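Local structure of caspase Nc subunit 1 (Drosophila melanogaster, 2FP3) at residues A[252-257]-A[284-289]; A[275-280]-A[296-301]. The protein acts as an initiator cysteine protease of fruit-fly apoptosis, setting off the caspase cascade that carries out cell death. The protein carries 2 engineered substitutions. All blocks are in the same frame, centred on the assembly; numbering follows the deposited sequence.

Overall arrangement
Following the chain from the N terminus, of the four segments residues 252-257 come first, on helix 251-266; residues 275-280 follow on helix 272-284. The chain then leaves that helix through residues 284-289 and returns to the sheet as strand 297-301. Interaction 1 closes a loop of 26 mostly helical residues, bringing the exit of helix 272-284 back to helix 251-266. Interaction 2 closes a shorter one of 15 residues, laying helix 272-284 on the final strand. The two loops cross, because their segments alternate along the sequence. Their centres lie about 13 Å apart, and Tyr255 packs on Leu276 and Thr279 and so joins the two helices, while Leu276 carries the packing on to strands 233-237 and 297-301.

Interaction 1. Residues A[252-257]-A[284-289]; sequences GSWYIQ and GNKRTK
In the small-subunit half of the caspase fold, Trp254 on helix 251-266 meets Lys286 and Lys289 in the loop that follows helix 272-284. By its place between the last helix and the last strand, this loop corresponds to the one usually called L4 in caspases, although the contact itself lies away from the annotated catalytic residues. The indole is carried outward from the helix by an extended first torsion, CG lying anti to the backbone N (chi1 -163°). Both lysines come to the same side of the indole plane, each obliquely. Lys286 brings its CD and CE atoms to the pyrrole part of the ring, beside NE1 and CD1; the very close spacing modelled there is doubtful in detail. Its ammonium forms an off-centre cation-pi contact, with NZ 4.7 Å from the centroid of the five-membered ring of Trp254 and 29° off the normal. Lys289 crosses the tryptophan at about a right angle and reaches the root of the side chain, with its NZ 3.6 Å from Trp254 CB. Val283 and the ring of His246 also pack on Trp254, while Thr245 touches both lysines, which places the contact near the start of helix 251-266, where the loop holding Thr245 and His246 and the end of helix 272-284 come together. The bends at chi3 and chi4 of Lys286 fold its amine back onto its own loop. There Lys286 NZ donates a hydrogen bond of 2.6 Å to Arg287 O, approaching from 40° above the carbonyl plane.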
loop_
_atom_site.group_PDB
_atom_site.type_symbol
_atom_site.label_atom_id
_atom_site.label_comp_id
_atom_site.label_asym_id
_atom_site.label_seq_id
_atom_site.Cartn_x
_atom_site.Cartn_y
_atom_site.Cartn_z
ATOM N N GLY A 252 -4.919 6.695 -10.048
ATOM C CA GLY A 252 -4.590 5.839 -8.921
ATOM C C GLY A 252 -5.186 4.449 -9.085
ATOM O O GLY A 252 -4.549 3.441 -8.761
ATOM N N SER A 253 -6.416 4.399 -9.595
ATOM C CA SER A 253 -7.109 3.135 -9.820
ATOM C C SER A 253 -6.355 2.315 -10.858
ATOM O O SER A 253 -6.280 1.091 -10.758
ATOM C CB SER A 253 -8.543 3.392 -10.302
ATOM O OG SER A 253 -9.302 4.092 -9.326
ATOM N N TRP A 254 -5.796 2.998 -11.853
ATOM C CA TRP A 254 -5.035 2.340 -12.908
ATOM C C TRP A 254 -3.707 1.865 -12.318
ATOM O O TRP A 254 -3.206 0.792 -12.654
ATOM C CB TRP A 254 -4.791 3.314 -14.061
ATOM C CG TRP A 254 -4.390 2.634 -15.323
ATOM C CD1 TRP A 254 -3.235 2.822 -16.022
ATOM C CD2 TRP A 254 -5.137 1.641 -16.039
ATOM N NE1 TRP A 254 -3.214 2.009 -17.132
ATOM C CE2 TRP A 254 -4.371 1.275 -17.167
ATOM C CE3 TRP A 254 -6.381 1.027 -15.838
ATOM C CZ2 TRP A 254 -4.806 0.317 -18.091
ATOM C CZ3 TRP A 254 -6.813 0.074 -16.758
ATOM C CH2 TRP A 254 -6.027 -0.269 -17.871
ATOM N N TYR A 255 -3.144 2.686 -11.435
ATOM C CA TYR A 255 -1.903 2.358 -10.747
ATOM C C TYR A 255 -2.146 1.083 -9.936
ATOM O O TYR A 255 -1.394 0.109 -10.033
ATOM C CB TYR A 255 -1.523 3.493 -9.795
ATOM C CG TYR A 255 -0.365 3.153 -8.892
ATOM C CD1 TYR A 255 0.949 3.321 -9.320
ATOM C CD2 TYR A 255 -0.581 2.662 -7.605
ATOM C CE1 TYR A 255 2.022 3.016 -8.492
ATOM C CE2 TYR A 255 0.489 2.350 -6.766
ATOM C CZ TYR A 255 1.789 2.536 -7.216
ATOM O OH TYR A 255 2.857 2.285 -6.382
ATOM N N ILE A 256 -3.208 1.103 -9.134
ATOM C CA ILE A 256 -3.578 -0.037 -8.304
ATOM C C ILE A 256 -3.822 -1.305 -9.110
ATOM O O ILE A 256 -3.335 -2.381 -8.750
ATOM C CB ILE A 256 -4.840 0.258 -7.482
ATOM C CG1 ILE A 256 -4.502 1.217 -6.350
ATOM C CG2 ILE A 256 -5.405 -1.028 -6.905
ATOM C CD1 ILE A 256 -5.708 1.660 -5.578
ATOM N N GLN A 257 -4.582 -1.188 -10.193
ATOM C CA GLN A 257 -4.869 -2.357 -11.010
ATOM C C GLN A 257 -3.600 -2.948 -11.599
ATOM O O GLN A 257 -3.374 -4.160 -11.524
ATOM C CB GLN A 257 -5.854 -2.001 -12.127
ATOM C CG GLN A 257 -7.224 -1.579 -11.609
ATOM C CD GLN A 257 -7.859 -2.628 -10.709
ATOM O OE1 GLN A 257 -8.329 -2.318 -9.611
ATOM N NE2 GLN A 257 -7.879 -3.874 -11.171
ATOM N N GLY A 284 2.768 3.849 -16.829
ATOM C CA GLY A 284 3.252 4.984 -17.593
ATOM C C GLY A 284 3.067 4.827 -19.088
ATOM O O GLY A 284 2.536 5.716 -19.752
ATOM N N ASN A 285 3.508 3.694 -19.624
ATOM C CA ASN A 285 3.385 3.431 -21.051
ATOM C C ASN A 285 1.920 3.226 -21.420
ATOM O O ASN A 285 1.434 2.096 -21.447
ATOM C CB ASN A 285 4.193 2.187 -21.429
ATOM C CG ASN A 285 4.203 1.927 -22.927
ATOM O OD1 ASN A 285 4.709 0.902 -23.387
ATOM N ND2 ASN A 285 3.650 2.859 -23.694
ATOM N N LYS A 286 1.220 4.320 -21.699
ATOM C CA LYS A 286 -0.186 4.232 -22.067
ATOM C C LYS A 286 -0.753 5.544 -22.606
ATOM O O LYS A 286 -0.111 6.232 -23.401
ATOM C CB LYS A 286 -1.013 3.767 -20.866
ATOM C CG LYS A 286 -1.028 4.744 -19.705
ATOM C CD LYS A 286 -1.994 4.293 -18.628
ATOM C CE LYS A 286 -3.408 4.122 -19.173
ATOM N NZ LYS A 286 -3.974 5.388 -19.711
ATOM N N ARG A 287 -1.959 5.882 -22.161
ATOM C CA ARG A 287 -2.649 7.088 -22.603
ATOM C C ARG A 287 -3.005 8.049 -21.468
ATOM O O ARG A 287 -2.935 7.697 -20.291
ATOM C CB ARG A 287 -3.922 6.685 -23.351
ATOM C CG ARG A 287 -4.780 5.698 -22.573
ATOM C CD ARG A 287 -5.915 5.129 -23.405
ATOM N NE ARG A 287 -6.659 4.113 -22.664
ATOM C CZ ARG A 287 -7.691 3.432 -23.151
ATOM N NH1 ARG A 287 -8.115 3.654 -24.388
ATOM N NH2 ARG A 287 -8.303 2.528 -22.400
ATOM N N THR A 288 -3.385 9.265 -21.850
ATOM C CA THR A 288 -3.784 10.330 -20.928
ATOM C C THR A 288 -2.995 10.454 -19.618
ATOM O O THR A 288 -3.584 10.581 -18.543
ATOM C CB THR A 288 -5.296 10.222 -20.594
ATOM O OG1 THR A 288 -5.678 11.299 -19.730
ATOM C CG2 THR A 288 -5.607 8.898 -19.915
ATOM N N LYS A 289 -1.666 10.433 -19.714
ATOM C CA LYS A 289 -0.794 10.563 -18.542
ATOM C C LYS A 289 0.671 10.345 -18.906
ATOM O O LYS A 289 1.533 10.250 -18.032
ATOM C CB LYS A 289 -1.194 9.567 -17.444
ATOM C CG LYS A 289 -0.958 8.104 -17.788
ATOM C CD LYS A 289 -1.340 7.188 -16.626
ATOM C CE LYS A 289 -2.832 7.246 -16.325
ATOM N NZ LYS A 289 -3.211 6.335 -15.212
#

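Interaction 2. Residues A[275-280]-A[296-301]; sequences ILKKTS and GAYDNL
The phenol ring of Tyr298 presents one face to Leu276 and its hydroxyl end to Lys277, and these two approaches make up most of the side-chain contact between helix 272-284 and strand 297-301. Leu276 CD1 sits 4.0 Å from the centroid of the Tyr298 ring, 17° off the normal, which is the geometry of a CH-pi contact over the face. The methyl is shifted toward the rim of the ring, so that it comes closest near Tyr298 CG and CD1, while Leu276 CB lies 3.9 Å from Tyr298 CE1. The tyrosine torsion (chi1 66°) sets CG between the backbone N and the carbonyl carbon and swings the ring from the strand toward the helix. Leu234 and Cys236 of the neighbouring antiparallel strand 233-237 touch both Leu276 and Tyr298, so the pair belongs to the layer where helix and sheet pack in the caspase fold.

Lys277 approaches differently: its chain leans back toward the start of the helix and bends at chi4, bringing the ammonium to the edge of the phenol, near the ring plane. Lys277 NZ donates to Tyr298 OH at 3.0 Å. The same hydroxyl is hydrogen-bonded to Glu273 OE1, one turn before Lys277 on the helix. A second link closes the other end of the contact, where Ser280 OG donates to Gly296 O at 2.9 Å from well above the carbonyl plane. There the backbones are near, with Ser280 CA 4.0 Å from Gly296 CA, although Gly296 is poorly ordered.

Chemically, the tyrosine is held apolar on its face and polar at its tip: lysine and glutamate together would probably fix the direction of the hydroxyl, with Lys277 as donor and Glu273 as the likely acceptor.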
loop_
_atom_site.group_PDB
_atom_site.type_symbol
_atom_site.label_atom_id
_atom_site.label_comp_id
_atom_site.label_asym_id
_atom_site.label_seq_id
_atom_site.Cartn_x
_atom_site.Cartn_y
_atom_site.Cartn_z
ATOM N N ILE A 275 9.046 -4.760 -8.630
ATOM C CA ILE A 275 7.640 -4.752 -8.977
ATOM C C ILE A 275 7.106 -3.324 -9.094
ATOM O O ILE A 275 6.336 -3.030 -10.001
ATOM C CB ILE A 275 6.838 -5.562 -7.935
ATOM C CG1 ILE A 275 7.070 -7.060 -8.193
ATOM C CG2 ILE A 275 5.358 -5.206 -8.002
ATOM C CD1 ILE A 275 6.492 -7.987 -7.128
ATOM N N LEU A 276 7.525 -2.443 -8.183
ATOM C CA LEU A 276 7.087 -1.044 -8.207
ATOM C C LEU A 276 7.618 -0.349 -9.454
ATOM O O LEU A 276 6.919 0.458 -10.048
ATOM C CB LEU A 276 7.553 -0.288 -6.950
ATOM C CG LEU A 276 6.884 -0.669 -5.625
ATOM C CD1 LEU A 276 7.504 0.102 -4.483
ATOM C CD2 LEU A 276 5.397 -0.387 -5.693
ATOM N N LYS A 277 8.853 -0.642 -9.850
ATOM C CA LYS A 277 9.393 -0.034 -11.061
ATOM C C LYS A 277 8.592 -0.566 -12.249
ATOM O O LYS A 277 8.252 0.195 -13.151
ATOM C CB LYS A 277 10.868 -0.371 -11.256
ATOM C CG LYS A 277 11.824 0.328 -10.297
ATOM C CD LYS A 277 13.228 -0.219 -10.519
ATOM C CE LYS A 277 14.136 -0.006 -9.331
ATOM N NZ LYS A 277 13.689 -0.701 -8.120
ATOM N N LYS A 278 8.282 -1.863 -12.235
ATOM C CA LYS A 278 7.493 -2.478 -13.306
ATOM C C LYS A 278 6.116 -1.834 -13.332
ATOM O O LYS A 278 5.579 -1.537 -14.391
ATOM C CB LYS A 278 7.320 -3.982 -13.077
ATOM C CG LYS A 278 7.740 -4.864 -14.251
ATOM C CD LYS A 278 6.936 -4.588 -15.513
ATOM C CE LYS A 278 7.496 -5.378 -16.692
ATOM N NZ LYS A 278 6.920 -4.949 -17.996
ATOM N N THR A 279 5.540 -1.623 -12.157
ATOM C CA THR A 279 4.233 -0.998 -12.080
ATOM C C THR A 279 4.302 0.404 -12.686
ATOM O O THR A 279 3.485 0.762 -13.537
ATOM C CB THR A 279 3.760 -0.911 -10.618
ATOM O OG1 THR A 279 3.730 -2.224 -10.059
ATOM C CG2 THR A 279 2.371 -0.304 -10.526
ATOM N N SER A 280 5.292 1.185 -12.254
ATOM C CA SER A 280 5.472 2.553 -12.739
ATOM C C SER A 280 5.751 2.632 -14.230
ATOM O O SER A 280 5.362 3.585 -14.888
ATOM C CB SER A 280 6.612 3.233 -11.990
ATOM O OG SER A 280 6.999 4.439 -12.627
ATOM N N GLY A 296 4.290 6.391 -11.973
ATOM C CA GLY A 296 4.522 5.827 -10.650
ATOM C C GLY A 296 5.813 6.261 -9.980
ATOM O O GLY A 296 6.811 6.515 -10.654
ATOM N N ALA A 297 5.798 6.338 -8.650
ATOM C CA ALA A 297 6.975 6.753 -7.887
ATOM C C ALA A 297 6.915 6.276 -6.433
ATOM O O ALA A 297 5.847 5.959 -5.924
ATOM C CB ALA A 297 7.097 8.279 -7.922
ATOM N N TYR A 298 8.062 6.212 -5.764
ATOM C CA TYR A 298 8.094 5.812 -4.359
ATOM C C TYR A 298 9.361 6.301 -3.680
ATOM O O TYR A 298 10.374 6.522 -4.342
ATOM C CB TYR A 298 8.007 4.285 -4.215
ATOM C CG TYR A 298 9.205 3.526 -4.766
ATOM C CD1 TYR A 298 9.252 3.120 -6.105
ATOM C CD2 TYR A 298 10.274 3.178 -3.937
ATOM C CE1 TYR A 298 10.324 2.371 -6.596
ATOM C CE2 TYR A 298 11.351 2.441 -4.421
ATOM C CZ TYR A 298 11.371 2.035 -5.746
ATOM O OH TYR A 298 12.426 1.276 -6.204
ATOM N N ASP A 299 9.302 6.468 -2.360
ATOM C CA ASP A 299 10.469 6.901 -1.598
ATOM C C ASP A 299 11.006 5.748 -0.769
ATOM O O ASP A 299 10.251 5.065 -0.064
ATOM C CB ASP A 299 10.142 8.041 -0.636
ATOM C CG ASP A 299 9.391 9.166 -1.286
ATOM O OD1 ASP A 299 9.667 9.485 -2.463
ATOM O OD2 ASP A 299 8.527 9.739 -0.601
ATOM N N ASN A 300 12.316 5.542 -0.848
ATOM C CA ASN A 300 12.968 4.490 -0.090
ATOM C C ASN A 300 13.537 5.145 1.169
ATOM O O ASN A 300 14.522 5.885 1.096
ATOM C CB ASN A 300 14.095 3.865 -0.913
ATOM C CG ASN A 300 14.640 2.612 -0.278
ATOM O OD1 ASN A 300 14.861 2.575 0.927
ATOM N ND2 ASN A 300 14.866 1.574 -1.085
ATOM N N LEU A 301 12.902 4.895 2.314
ATOM C CA LEU A 301 13.360 5.466 3.575
ATOM C C LEU A 301 14.081 4.382 4.364
ATOM O O LEU A 301 13.498 3.713 5.219
ATOM C CB LEU A 301 12.177 5.995 4.384
ATOM C CG LEU A 301 11.183 6.908 3.659
ATOM C CD1 LEU A 301 10.095 7.363 4.633
ATOM C CD2 LEU A 301 11.913 8.109 3.094
#